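Local coordinates for polyketide synthase type I (Bacillus amyloliquefaciens, PDB 5KKU), which probably dehydrates carrier-bound polyketide intermediates, being the N-terminal dehydratase domain of a much longer synthase in the difficidin assembly line, at residues L12-H17 and D73-V78; E90-K95 and R106-E111; P34-I39 and I60-P65; L177-L182 and H193-D198. All blocks are in the same frame, centred on the assembly; numbering follows the deposited sequence.

Contact 1 of 4, residues L12-H17 and D73-V78; sequences LQKISH and DKHLYV
Lys14 lays its aliphatic chain beside the His75 ring, both side chains leaving their strands in the same direction. Its CE comes nearest, 3.7 Å from His75 NE2, while a bend at the last torsion turns NZ off the ring, so the touch is made by methylenes. On this same face Leu12 lies alongside Tyr77; with its CG opposite the backbone N (chi1 174°), CD1 ends 3.8 Å from Tyr77 CE1 and 3.5 Å from Leu76 O. The Tyr77 hydroxyl is bonded elsewhere, to Glu94. The other face carries Ile15 and Leu76, where Ile15 CG1 fits diagonally against Leu76 CD2 at 3.9 Å. Two hydrogen-bonded pairs, Gln13 with Leu76 and Ile15 with Lys74, hold the backbones, the shortest bond being Leu76 N to Gln13 O at 2.8 Å. Beyond the ladder, Asp73 OD1 accepts His17 N at 3.0 Å, met from above the carboxylate plane and 48° out of it; this ties the turn after strand 9-15 to the start of strand 73-83. Over residues 12-15 and 73-78 the strand directions differ by 152°, the twisted antiparallel pairing of the N-terminal hotdog sheet, whose face bearing Gln13 and Val78 meets helix 37-49.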
loop_
_atom_site.group_PDB
_atom_site.type_symbol
_atom_site.label_atom_id
_atom_site.label_comp_id
_atom_site.label_asym_id
_atom_site.label_seq_id
_atom_site.Cartn_x
_atom_site.Cartn_y
_atom_site.Cartn_z
ATOM N N LEU A 12 -1.339 -20.147 3.795
ATOM C CA LEU A 12 -0.327 -19.708 4.747
ATOM C C LEU A 12 0.803 -18.881 4.175
ATOM O O LEU A 12 1.476 -19.346 3.333
ATOM C CB LEU A 12 0.308 -20.894 5.426
ATOM C CG LEU A 12 1.483 -20.582 6.340
ATOM C CD1 LEU A 12 1.033 -19.844 7.567
ATOM C CD2 LEU A 12 2.287 -21.790 6.700
ATOM N N GLN A 13 1.023 -17.682 4.693
ATOM C CA GLN A 13 2.144 -16.860 4.272
ATOM C C GLN A 13 3.034 -16.498 5.449
ATOM O O GLN A 13 2.568 -16.329 6.504
ATOM C CB GLN A 13 1.656 -15.620 3.610
ATOM C CG GLN A 13 0.944 -15.820 2.300
ATOM C CD GLN A 13 1.874 -16.153 1.203
ATOM O OE1 GLN A 13 2.560 -15.305 0.715
ATOM N NE2 GLN A 13 1.949 -17.387 0.872
ATOM N N LYS A 14 4.319 -16.366 5.219
ATOM C CA LYS A 14 5.243 -16.063 6.288
ATOM C C LYS A 14 5.879 -14.696 6.205
ATOM O O LYS A 14 6.478 -14.374 5.252
ATOM C CB LYS A 14 6.342 -17.093 6.319
ATOM C CG LYS A 14 5.854 -18.505 6.291
ATOM C CD LYS A 14 6.940 -19.447 6.702
ATOM C CE LYS A 14 6.399 -20.826 6.951
ATOM N NZ LYS A 14 5.593 -21.292 5.805
ATOM N N ILE A 15 5.737 -13.886 7.218
ATOM C CA ILE A 15 6.431 -12.620 7.307
ATOM C C ILE A 15 7.461 -12.669 8.429
ATOM O O ILE A 15 7.151 -12.500 9.552
ATOM C CB ILE A 15 5.480 -11.464 7.579
ATOM C CG1 ILE A 15 4.446 -11.303 6.492
ATOM C CG2 ILE A 15 6.238 -10.178 7.744
ATOM C CD1 ILE A 15 4.988 -11.210 5.096
ATOM N N SER A 16 8.704 -12.924 8.097
ATOM C CA SER A 16 9.735 -12.971 9.111
ATOM C C SER A 16 10.321 -11.623 9.468
ATOM O O SER A 16 10.197 -10.699 8.744
ATOM C CB SER A 16 10.816 -13.917 8.698
ATOM O OG SER A 16 11.463 -13.452 7.567
ATOM N N HIS A 17 10.974 -11.542 10.599
ATOM C CA HIS A 17 11.625 -10.344 11.085
ATOM C C HIS A 17 12.690 -9.837 10.126
ATOM O O HIS A 17 12.925 -8.676 10.072
ATOM C CB HIS A 17 12.196 -10.586 12.505
ATOM C CG HIS A 17 12.770 -9.390 13.167
ATOM N ND1 HIS A 17 12.013 -8.316 13.527
ATOM C CD2 HIS A 17 14.029 -9.097 13.535
ATOM C CE1 HIS A 17 12.770 -7.414 14.093
ATOM N NE2 HIS A 17 14.006 -7.857 14.098
ATOM N N ASP A 73 8.642 -14.065 14.676
ATOM C CA ASP A 73 8.223 -13.763 13.334
ATOM C C ASP A 73 6.704 -13.728 13.276
ATOM O O ASP A 73 6.060 -13.689 14.286
ATOM C CB ASP A 73 8.754 -14.798 12.374
ATOM C CG ASP A 73 10.240 -14.868 12.359
ATOM O OD1 ASP A 73 10.888 -13.849 12.500
ATOM O OD2 ASP A 73 10.759 -15.937 12.181
ATOM N N LYS A 74 6.120 -13.757 12.102
ATOM C CA LYS A 74 4.692 -13.868 11.984
ATOM C C LYS A 74 4.267 -14.860 10.939
ATOM O O LYS A 74 4.852 -14.945 9.932
ATOM C CB LYS A 74 4.056 -12.529 11.702
ATOM C CG LYS A 74 4.140 -11.557 12.811
ATOM C CD LYS A 74 3.359 -11.995 13.994
ATOM C CE LYS A 74 2.477 -10.878 14.424
ATOM N NZ LYS A 74 3.187 -9.839 15.195
ATOM N N HIS A 75 3.219 -15.597 11.220
ATOM C CA HIS A 75 2.517 -16.379 10.240
ATOM C C HIS A 75 1.220 -15.757 9.917
ATOM O O HIS A 75 0.476 -15.458 10.768
ATOM C CB HIS A 75 2.278 -17.800 10.723
ATOM C CG HIS A 75 3.468 -18.677 10.606
ATOM N ND1 HIS A 75 3.418 -20.014 10.856
ATOM C CD2 HIS A 75 4.743 -18.404 10.286
ATOM C CE1 HIS A 75 4.607 -20.531 10.687
ATOM N NE2 HIS A 75 5.427 -19.577 10.333
ATOM N N LEU A 76 0.922 -15.574 8.666
ATOM C CA LEU A 76 -0.321 -14.998 8.242
ATOM C C LEU A 76 -1.250 -16.049 7.643
ATOM O O LEU A 76 -0.835 -16.944 7.001
ATOM C CB LEU A 76 -0.034 -13.905 7.223
ATOM C CG LEU A 76 0.355 -12.538 7.735
ATOM C CD1 LEU A 76 1.511 -12.579 8.699
ATOM C CD2 LEU A 76 0.596 -11.584 6.603
ATOM N N TYR A 77 -2.529 -15.941 7.879
ATOM C CA TYR A 77 -3.506 -16.859 7.323
ATOM C C TYR A 77 -4.478 -16.128 6.389
ATOM O O TYR A 77 -5.268 -15.355 6.823
ATOM C CB TYR A 77 -4.245 -17.594 8.432
ATOM C CG TYR A 77 -3.370 -18.309 9.412
ATOM C CD1 TYR A 77 -2.701 -19.429 9.056
ATOM C CD2 TYR A 77 -3.207 -17.852 10.693
ATOM C CE1 TYR A 77 -1.905 -20.082 9.935
ATOM C CE2 TYR A 77 -2.417 -18.512 11.584
ATOM C CZ TYR A 77 -1.765 -19.633 11.180
ATOM O OH TYR A 77 -0.978 -20.315 12.008
ATOM N N VAL A 78 -4.372 -16.385 5.100
ATOM C CA VAL A 78 -5.245 -15.773 4.113
ATOM C C VAL A 78 -6.391 -16.690 3.756
ATOM O O VAL A 78 -6.195 -17.723 3.194
ATOM C CB VAL A 78 -4.502 -15.325 2.845
ATOM C CG1 VAL A 78 -5.403 -14.543 1.954
ATOM C CG2 VAL A 78 -3.322 -14.470 3.160
#

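Contact 2 of 4, residues E90-K95 and R106-E111; sequences EITSEK and RDENME
Glu94 and Arg106 pass each other at a slant with carboxylate and guanidinium planes only 14° apart. Because Glu94 OE1 sits well out of the guanidinium plane, 3.7 Å from Arg106 NH2, the salt bridge is long and rests on charge alone; the bonded partners of this carboxylate are Tyr77 and Gly103. At the other end of the pairing Glu90 and Glu111 run alongside each other, Glu90 CG 3.9 Å from Glu111 CB, but their carboxylates are turned 81° apart. Their OE1 atoms still come within 4.5 Å, an approach of like charges probably eased by the salt bridge from Glu111 to Lys63. Between these ends Thr92 sets CG2 over the Glu108 backbone, 4.0 Å from its CA. The register slips here: Asn109 and Met110 both face Ile91, a classic beta bulge. Ile91 O takes Asn109 N at 2.8 Å and, weakly, Met110 N at 3.4 Å. The bulge turns the Asn109 side chain toward strand 86-97, where its OD1 meets Ser93 OG; the modelled 2.4 Å is too short to be trusted in detail. Asn109 ND2 is bonded to Gln64 O. Strand 86-97 is thus flanked by strands 73-83 and 107-116, the latter paired in turn with strand 55-62, while Ile91 and Met110 pack on Leu38 and Leu42 of helix 37-49.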
loop_
_atom_site.group_PDB
_atom_site.type_symbol
_atom_site.label_atom_id
_atom_site.label_comp_id
_atom_site.label_asym_id
_atom_site.label_seq_id
_atom_site.Cartn_x
_atom_site.Cartn_y
_atom_site.Cartn_z
ATOM N N GLU A 90 -9.969 -12.607 4.048
ATOM C CA GLU A 90 -9.502 -12.074 5.302
ATOM C C GLU A 90 -8.121 -12.555 5.635
ATOM O O GLU A 90 -7.823 -13.708 5.444
ATOM C CB GLU A 90 -10.448 -12.437 6.412
ATOM C CG GLU A 90 -11.745 -11.694 6.346
ATOM C CD GLU A 90 -12.723 -12.175 7.373
ATOM O OE1 GLU A 90 -13.133 -11.390 8.227
ATOM O OE2 GLU A 90 -13.058 -13.363 7.323
ATOM N N ILE A 91 -7.319 -11.668 6.158
ATOM C CA ILE A 91 -5.991 -11.997 6.596
ATOM C C ILE A 91 -5.834 -11.846 8.102
ATOM O O ILE A 91 -6.081 -10.829 8.680
ATOM C CB ILE A 91 -4.963 -11.153 5.889
ATOM C CG1 ILE A 91 -5.089 -11.293 4.400
ATOM C CG2 ILE A 91 -3.584 -11.518 6.374
ATOM C CD1 ILE A 91 -4.105 -10.476 3.668
ATOM N N THR A 92 -5.415 -12.892 8.755
ATOM C CA THR A 92 -5.098 -12.795 10.149
ATOM C C THR A 92 -3.660 -13.209 10.322
ATOM O O THR A 92 -3.070 -13.657 9.414
ATOM C CB THR A 92 -6.006 -13.684 11.005
ATOM O OG1 THR A 92 -5.881 -15.022 10.587
ATOM C CG2 THR A 92 -7.360 -13.271 10.877
ATOM N N SER A 93 -3.149 -13.104 11.528
ATOM C CA SER A 93 -1.783 -13.480 11.794
ATOM C C SER A 93 -1.474 -13.882 13.214
ATOM O O SER A 93 -2.187 -13.587 14.115
ATOM C CB SER A 93 -0.844 -12.377 11.371
ATOM O OG SER A 93 -1.235 -11.179 11.904
ATOM N N GLU A 94 -0.342 -14.508 13.405
ATOM C CA GLU A 94 0.018 -15.079 14.662
ATOM C C GLU A 94 1.490 -15.074 14.853
ATOM O O GLU A 94 2.175 -15.122 13.910
ATOM C CB GLU A 94 -0.466 -16.509 14.645
ATOM C CG GLU A 94 -0.323 -17.310 15.887
ATOM C CD GLU A 94 -0.291 -18.787 15.611
ATOM O OE1 GLU A 94 -0.865 -19.233 14.643
ATOM O OE2 GLU A 94 0.295 -19.500 16.402
ATOM N N LYS A 95 1.954 -15.021 16.092
ATOM C CA LYS A 95 3.369 -15.086 16.355
ATOM C C LYS A 95 3.935 -16.481 15.991
ATOM O O LYS A 95 3.275 -17.480 16.167
ATOM C CB LYS A 95 3.670 -14.759 17.799
ATOM C CG LYS A 95 3.808 -13.309 18.172
ATOM C CD LYS A 95 4.142 -13.200 19.659
ATOM C CE LYS A 95 3.743 -11.910 20.352
ATOM N NZ LYS A 95 2.302 -11.633 20.395
ATOM N N ARG A 106 -4.906 -14.514 17.506
ATOM C CA ARG A 106 -4.784 -14.113 16.128
ATOM C C ARG A 106 -5.315 -12.724 15.906
ATOM O O ARG A 106 -6.440 -12.449 16.233
ATOM C CB ARG A 106 -5.504 -15.079 15.243
ATOM C CG ARG A 106 -5.152 -16.499 15.506
ATOM C CD ARG A 106 -5.255 -17.350 14.288
ATOM N NE ARG A 106 -4.608 -18.632 14.453
ATOM C CZ ARG A 106 -4.738 -19.614 13.607
ATOM N NH1 ARG A 106 -5.473 -19.453 12.566
ATOM N NH2 ARG A 106 -4.123 -20.730 13.787
ATOM N N ASP A 107 -4.515 -11.891 15.299
ATOM C CA ASP A 107 -4.903 -10.554 14.970
ATOM C C ASP A 107 -5.554 -10.488 13.624
ATOM O O ASP A 107 -5.156 -11.144 12.728
ATOM C CB ASP A 107 -3.709 -9.620 14.993
ATOM C CG ASP A 107 -3.246 -9.316 16.365
ATOM O OD1 ASP A 107 -4.038 -9.006 17.238
ATOM O OD2 ASP A 107 -2.061 -9.378 16.572
ATOM N N GLU A 108 -6.568 -9.682 13.489
ATOM C CA GLU A 108 -7.103 -9.455 12.173
ATOM C C GLU A 108 -6.346 -8.318 11.512
ATOM O O GLU A 108 -6.159 -7.275 12.074
ATOM C CB GLU A 108 -8.566 -9.189 12.235
ATOM C CG GLU A 108 -9.317 -10.238 12.977
ATOM C CD GLU A 108 -10.798 -10.069 12.922
ATOM O OE1 GLU A 108 -11.294 -8.969 12.753
ATOM O OE2 GLU A 108 -11.472 -11.071 13.062
ATOM N N ASN A 109 -5.878 -8.559 10.316
ATOM C CA ASN A 109 -5.041 -7.617 9.629
ATOM C C ASN A 109 -5.702 -6.901 8.490
ATOM O O ASN A 109 -5.471 -5.779 8.282
ATOM C CB ASN A 109 -3.732 -8.269 9.215
ATOM C CG ASN A 109 -2.968 -8.835 10.385
ATOM O OD1 ASN A 109 -2.716 -10.000 10.457
ATOM N ND2 ASN A 109 -2.634 -8.003 11.296
ATOM N N MET A 110 -6.601 -7.577 7.817
ATOM C CA MET A 110 -7.248 -7.031 6.669
ATOM C C MET A 110 -8.404 -7.842 6.125
ATOM O O MET A 110 -8.412 -9.035 6.217
ATOM C CB MET A 110 -6.228 -6.817 5.594
ATOM C CG MET A 110 -6.749 -6.114 4.398
ATOM S SD MET A 110 -5.790 -6.466 2.972
ATOM C CE MET A 110 -6.928 -7.476 2.056
ATOM N N GLU A 111 -9.374 -7.157 5.543
ATOM C CA GLU A 111 -10.471 -7.765 4.833
ATOM C C GLU A 111 -10.802 -7.055 3.548
ATOM O O GLU A 111 -10.593 -5.926 3.422
ATOM C CB GLU A 111 -11.700 -7.865 5.703
ATOM C CG GLU A 111 -12.435 -6.574 5.902
ATOM C CD GLU A 111 -13.759 -6.753 6.584
ATOM O OE1 GLU A 111 -13.755 -6.979 7.787
ATOM O OE2 GLU A 111 -14.785 -6.643 5.913
#

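Contact 3 of 4, residues P34-I39 and I60-P65; sequences PGVTLI and IIFKQP
The Phe62 ring has its neighbour Ile60 against one face, with CG2 3.8 Å above the plane and displaced toward the rim, and Ile39 CD1 at its edge, 4.5 Å from Phe62 CZ and near the ring plane. Two further groups of residues 34-39 approach the ring obliquely. Val36 CG1 reaches Phe62 CZ at 3.9 Å, the two side chains slanting past each other. Gly35 brings its backbone: the ring lies close to the Gly35 peptide, although the modelled 2.9 Å from Gly35 O to Phe62 CE1 is so short that the exact value is doubtful. Phe62 CG stands opposite its own carbonyl carbon (chi1 -60°), which directs the ring from strand 55-62 toward the residues leading into helix 37-49. Gly35 has no side chain to stand between its backbone and the ring. Further along the chain from Val36, Ile39 CD1 meets Ile60 CD1 at 4.4 Å and continues the apolar contact. Met110 of strand 107-116 and Pro221 and Ile224 of strand 219-229 also touch the ring. The arrangement is that of a hotdog fold, in which a sheet wraps the central helix, here 37-49. It borders the probable dehydratase site: the Val36 side chain lies about 4 Å, at nearest atoms, from that of Asp198, the predicted proton donor.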
loop_
_atom_site.group_PDB
_atom_site.type_symbol
_atom_site.label_atom_id
_atom_site.label_comp_id
_atom_site.label_asym_id
_atom_site.label_seq_id
_atom_site.Cartn_x
_atom_site.Cartn_y
_atom_site.Cartn_z
ATOM N N PRO A 34 3.638 -2.840 6.033
ATOM C CA PRO A 34 2.654 -1.907 5.454
ATOM C C PRO A 34 1.347 -2.609 5.097
ATOM O O PRO A 34 1.370 -3.717 4.560
ATOM C CB PRO A 34 3.339 -1.399 4.183
ATOM C CG PRO A 34 4.778 -1.397 4.524
ATOM C CD PRO A 34 4.936 -2.709 5.227
ATOM N N GLY A 35 0.224 -1.965 5.394
ATOM C CA GLY A 35 -1.080 -2.531 5.102
ATOM C C GLY A 35 -1.274 -2.813 3.625
ATOM O O GLY A 35 -1.922 -3.789 3.249
ATOM N N VAL A 36 -0.707 -1.953 2.785
ATOM C CA VAL A 36 -0.816 -2.107 1.356
ATOM C C VAL A 36 0.015 -3.242 0.798
ATOM O O VAL A 36 -0.257 -3.726 -0.228
ATOM C CB VAL A 36 -0.519 -0.808 0.582
ATOM C CG1 VAL A 36 -1.614 0.183 0.757
ATOM C CG2 VAL A 36 0.835 -0.218 0.900
ATOM N N THR A 37 1.046 -3.624 1.473
ATOM C CA THR A 37 1.783 -4.806 1.163
ATOM C C THR A 37 0.881 -6.030 0.923
ATOM O O THR A 37 1.157 -6.836 0.087
ATOM C CB THR A 37 2.757 -5.117 2.328
ATOM O OG1 THR A 37 3.736 -4.108 2.415
ATOM C CG2 THR A 37 3.423 -6.394 2.161
ATOM N N LEU A 38 -0.188 -6.155 1.694
ATOM C CA LEU A 38 -1.121 -7.259 1.605
ATOM C C LEU A 38 -1.869 -7.323 0.301
ATOM O O LEU A 38 -2.322 -8.355 -0.095
ATOM C CB LEU A 38 -2.067 -7.279 2.782
ATOM C CG LEU A 38 -1.415 -7.227 4.156
ATOM C CD1 LEU A 38 -2.446 -6.937 5.171
ATOM C CD2 LEU A 38 -0.652 -8.461 4.535
ATOM N N ILE A 39 -1.968 -6.210 -0.386
ATOM C CA ILE A 39 -2.550 -6.181 -1.704
ATOM C C ILE A 39 -1.766 -7.102 -2.657
ATOM O O ILE A 39 -2.345 -7.852 -3.403
ATOM C CB ILE A 39 -2.666 -4.740 -2.272
ATOM C CG1 ILE A 39 -3.783 -3.974 -1.600
ATOM C CG2 ILE A 39 -2.896 -4.734 -3.760
ATOM C CD1 ILE A 39 -3.795 -2.499 -1.811
ATOM N N ILE A 60 -11.693 -2.685 0.823
ATOM C CA ILE A 60 -10.571 -3.064 1.642
ATOM C C ILE A 60 -10.556 -2.361 2.975
ATOM O O ILE A 60 -10.783 -1.207 3.059
ATOM C CB ILE A 60 -9.280 -2.763 0.916
ATOM C CG1 ILE A 60 -9.283 -3.462 -0.413
ATOM C CG2 ILE A 60 -8.085 -3.167 1.735
ATOM C CD1 ILE A 60 -8.116 -3.141 -1.271
ATOM N N ILE A 61 -10.267 -3.076 4.022
ATOM C CA ILE A 61 -10.110 -2.479 5.315
ATOM C C ILE A 61 -8.829 -2.941 5.945
ATOM O O ILE A 61 -8.647 -4.081 6.096
ATOM C CB ILE A 61 -11.244 -2.843 6.263
ATOM C CG1 ILE A 61 -12.580 -2.550 5.658
ATOM C CG2 ILE A 61 -11.107 -2.107 7.567
ATOM C CD1 ILE A 61 -13.746 -3.099 6.439
ATOM N N PHE A 62 -7.979 -2.024 6.323
ATOM C CA PHE A 62 -6.745 -2.346 6.958
ATOM C C PHE A 62 -6.916 -2.286 8.459
ATOM O O PHE A 62 -7.342 -1.312 9.005
ATOM C CB PHE A 62 -5.630 -1.402 6.521
ATOM C CG PHE A 62 -5.334 -1.410 5.060
ATOM C CD1 PHE A 62 -4.811 -2.498 4.457
ATOM C CD2 PHE A 62 -5.507 -0.304 4.328
ATOM C CE1 PHE A 62 -4.521 -2.495 3.134
ATOM C CE2 PHE A 62 -5.223 -0.292 3.011
ATOM C CZ PHE A 62 -4.732 -1.390 2.410
ATOM N N LYS A 63 -6.599 -3.367 9.123
ATOM C CA LYS A 63 -6.840 -3.479 10.535
ATOM C C LYS A 63 -6.048 -3.828 11.777
ATOM O O LYS A 63 -6.362 -3.364 12.836
ATOM C CB LYS A 63 -7.660 -4.703 10.846
ATOM C CG LYS A 63 -8.922 -4.795 10.020
ATOM C CD LYS A 63 -9.929 -5.795 10.537
ATOM C CE LYS A 63 -10.918 -6.173 9.475
ATOM N NZ LYS A 63 -11.684 -7.408 9.700
ATOM N N GLN A 64 -4.966 -4.426 11.724
ATOM C CA GLN A 64 -4.016 -4.514 12.797
ATOM C C GLN A 64 -2.690 -4.562 12.003
ATOM O O GLN A 64 -2.609 -5.252 11.062
ATOM C CB GLN A 64 -4.204 -5.638 13.777
ATOM C CG GLN A 64 -3.567 -5.440 15.097
ATOM C CD GLN A 64 -4.277 -4.476 16.000
ATOM O OE1 GLN A 64 -4.344 -3.337 15.712
ATOM N NE2 GLN A 64 -4.759 -4.943 17.101
ATOM N N PRO A 65 -1.696 -3.797 12.384
ATOM C CA PRO A 65 -0.422 -3.841 11.696
ATOM C C PRO A 65 0.319 -5.141 11.966
ATOM O O PRO A 65 0.227 -5.591 13.046
ATOM C CB PRO A 65 0.313 -2.655 12.294
ATOM C CG PRO A 65 -0.222 -2.517 13.627
ATOM C CD PRO A 65 -1.668 -2.834 13.483
#

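Contact 4 of 4, residues L177-L182 and H193-D198; sequences LTLSDL and HPAFLD
Leu177 of strand 172-178 and Leu179, two residues on, pass the first turn of helix 194-200 with CA atoms 7.4 Å from those of Phe196 and Ala195 respectively. Within 177-182, Leu179 does most of the touching, spreading its branches over two rings. Its CD2 sits almost squarely above the Phe196 ring, 3.6 Å from the centroid and 7° off the normal, a CH-pi contact in which leucine and phenylalanine side chains meet nearly at right angles. CD1 makes a second such contact over a face of His193, 3.6 Å from its CD2 atom. The same CD2 methyl of Leu179 also meets Ala195 CB at 3.9 Å. His193 is the N-cap of helix 194-200, which in this C-terminal hotdog half carries Asp198, the predicted proton donor, itself bonded to His155. With chi1 at -158° the imidazole folds back over the helix start, and ND1 accepts Ala195 N at 3.2 Å, essentially in the ring plane. NE2 is bonded to Ala183 O, so both ring nitrogens are used, consistent with a neutral ring protonated on NE2, and the two bonds together fix the rotation of the imidazole whose face Leu179 CD1 meets. Phe196 turns its edge to the strand backbone: CE1 lies 3.6 Å from Leu177 O, and Leu177 CB is 4.1 Å from the same CE1. Phe233 meets this phenylalanine edge-to-face, and Ile237 of strand 236-248 packs against it as well.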
loop_
_atom_site.group_PDB
_atom_site.type_symbol
_atom_site.label_atom_id
_atom_site.label_comp_id
_atom_site.label_asym_id
_atom_site.label_seq_id
_atom_site.Cartn_x
_atom_site.Cartn_y
_atom_site.Cartn_z
ATOM N N LEU A 177 8.500 7.391 -9.603
ATOM C CA LEU A 177 9.059 6.511 -8.627
ATOM C C LEU A 177 9.898 5.406 -9.219
ATOM O O LEU A 177 9.508 4.777 -10.158
ATOM C CB LEU A 177 7.924 5.931 -7.807
ATOM C CG LEU A 177 7.084 6.955 -7.075
ATOM C CD1 LEU A 177 5.718 6.455 -6.746
ATOM C CD2 LEU A 177 7.802 7.313 -5.825
ATOM N N THR A 178 11.054 5.154 -8.633
ATOM C CA THR A 178 11.925 4.064 -9.009
ATOM C C THR A 178 12.450 3.330 -7.789
ATOM O O THR A 178 12.759 3.908 -6.805
ATOM C CB THR A 178 13.092 4.513 -9.872
ATOM O OG1 THR A 178 12.598 5.105 -11.055
ATOM C CG2 THR A 178 13.877 3.397 -10.300
ATOM N N LEU A 179 12.589 2.032 -7.881
ATOM C CA LEU A 179 13.121 1.272 -6.802
ATOM C C LEU A 179 14.620 1.423 -6.635
ATOM O O LEU A 179 15.292 1.825 -7.531
ATOM C CB LEU A 179 12.781 -0.178 -6.967
ATOM C CG LEU A 179 11.366 -0.515 -7.373
ATOM C CD1 LEU A 179 11.362 -1.971 -7.744
ATOM C CD2 LEU A 179 10.404 -0.264 -6.261
ATOM N N SER A 180 15.131 1.127 -5.466
ATOM C CA SER A 180 16.535 0.917 -5.277
ATOM C C SER A 180 16.958 -0.360 -5.991
ATOM O O SER A 180 16.153 -1.176 -6.240
ATOM C CB SER A 180 16.839 0.782 -3.794
ATOM O OG SER A 180 16.293 -0.381 -3.245
ATOM N N ASP A 181 18.224 -0.492 -6.305
ATOM C CA ASP A 181 18.676 -1.651 -7.016
ATOM C C ASP A 181 18.310 -2.945 -6.289
ATOM O O ASP A 181 17.809 -3.842 -6.888
ATOM C CB ASP A 181 20.150 -1.589 -7.322
ATOM C CG ASP A 181 20.504 -0.560 -8.387
ATOM O OD1 ASP A 181 19.827 -0.401 -9.402
ATOM O OD2 ASP A 181 21.512 0.091 -8.208
ATOM N N LEU A 182 18.552 -3.020 -4.987
ATOM C CA LEU A 182 18.088 -4.123 -4.171
ATOM C C LEU A 182 16.600 -4.446 -4.344
ATOM O O LEU A 182 16.235 -5.563 -4.604
ATOM C CB LEU A 182 18.375 -3.857 -2.712
ATOM C CG LEU A 182 17.794 -4.847 -1.748
ATOM C CD1 LEU A 182 18.614 -6.107 -1.810
ATOM C CD2 LEU A 182 17.818 -4.290 -0.353
ATOM N N HIS A 193 4.757 -4.646 -6.403
ATOM C CA HIS A 193 5.857 -4.481 -5.508
ATOM C C HIS A 193 5.335 -3.609 -4.376
ATOM O O HIS A 193 4.871 -2.526 -4.604
ATOM C CB HIS A 193 7.037 -3.804 -6.210
ATOM C CG HIS A 193 8.384 -4.034 -5.590
ATOM N ND1 HIS A 193 8.732 -3.577 -4.348
ATOM C CD2 HIS A 193 9.491 -4.615 -6.086
ATOM C CE1 HIS A 193 9.982 -3.889 -4.098
ATOM N NE2 HIS A 193 10.457 -4.537 -5.128
ATOM N N PRO A 194 5.496 -4.089 -3.167
ATOM C CA PRO A 194 5.064 -3.381 -1.989
ATOM C C PRO A 194 5.707 -2.029 -1.848
ATOM O O PRO A 194 5.063 -1.135 -1.407
ATOM C CB PRO A 194 5.481 -4.308 -0.883
ATOM C CG PRO A 194 5.327 -5.621 -1.461
ATOM C CD PRO A 194 5.762 -5.488 -2.868
ATOM N N ALA A 195 6.964 -1.908 -2.233
ATOM C CA ALA A 195 7.632 -0.628 -2.221
ATOM C C ALA A 195 6.911 0.397 -3.074
ATOM O O ALA A 195 6.681 1.474 -2.657
ATOM C CB ALA A 195 9.065 -0.747 -2.642
ATOM N N PHE A 196 6.556 0.017 -4.286
ATOM C CA PHE A 196 5.767 0.829 -5.158
ATOM C C PHE A 196 4.409 1.177 -4.560
ATOM O O PHE A 196 4.031 2.304 -4.601
ATOM C CB PHE A 196 5.583 0.169 -6.508
ATOM C CG PHE A 196 6.677 0.449 -7.503
ATOM C CD1 PHE A 196 7.309 1.662 -7.551
ATOM C CD2 PHE A 196 7.032 -0.504 -8.411
ATOM C CE1 PHE A 196 8.298 1.901 -8.444
ATOM C CE2 PHE A 196 8.014 -0.278 -9.316
ATOM C CZ PHE A 196 8.643 0.928 -9.339
ATOM N N LEU A 197 3.725 0.199 -3.981
ATOM C CA LEU A 197 2.432 0.366 -3.387
ATOM C C LEU A 197 2.476 1.346 -2.213
ATOM O O LEU A 197 1.699 2.246 -2.144
ATOM C CB LEU A 197 1.843 -0.985 -2.988
ATOM C CG LEU A 197 1.433 -2.000 -4.049
ATOM C CD1 LEU A 197 0.673 -3.134 -3.439
ATOM C CD2 LEU A 197 0.592 -1.368 -5.121
ATOM N N ASP A 198 3.388 1.152 -1.277
ATOM C CA ASP A 198 3.604 2.031 -0.147
ATOM C C ASP A 198 3.830 3.477 -0.547
ATOM O O ASP A 198 3.155 4.321 -0.106
ATOM C CB ASP A 198 4.758 1.507 0.669
ATOM C CG ASP A 198 4.999 2.267 1.923
ATOM O OD1 ASP A 198 4.188 2.258 2.827
ATOM O OD2 ASP A 198 6.018 2.877 2.024
#

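Overall arrangement
Contacts 1, 2 and 3 belong to the N-terminal hotdog half, contact 4 to the C-terminal one. Contact 3 falls, in sequence, between the two segments of contact 1; contact 2 follows, then contact 4. Contacts 1 and 2, centres about 9 Å apart, join through neighbouring strands 73-83 and 86-97; contact 2 meets contact 3, about 10 Å away between centres, through strands 107-116 and 55-62. Leu76 of contact 1 touches Leu38 on helix 37-49, whose N-terminal part belongs to contact 3. Contacts 3 and 4, centres about 17 Å apart, touch where Val36 and Ile39 pack on Leu197, bringing the two halves together beside the predicted catalytic Asp198. Contacts 1 and 2 do not touch contact 4.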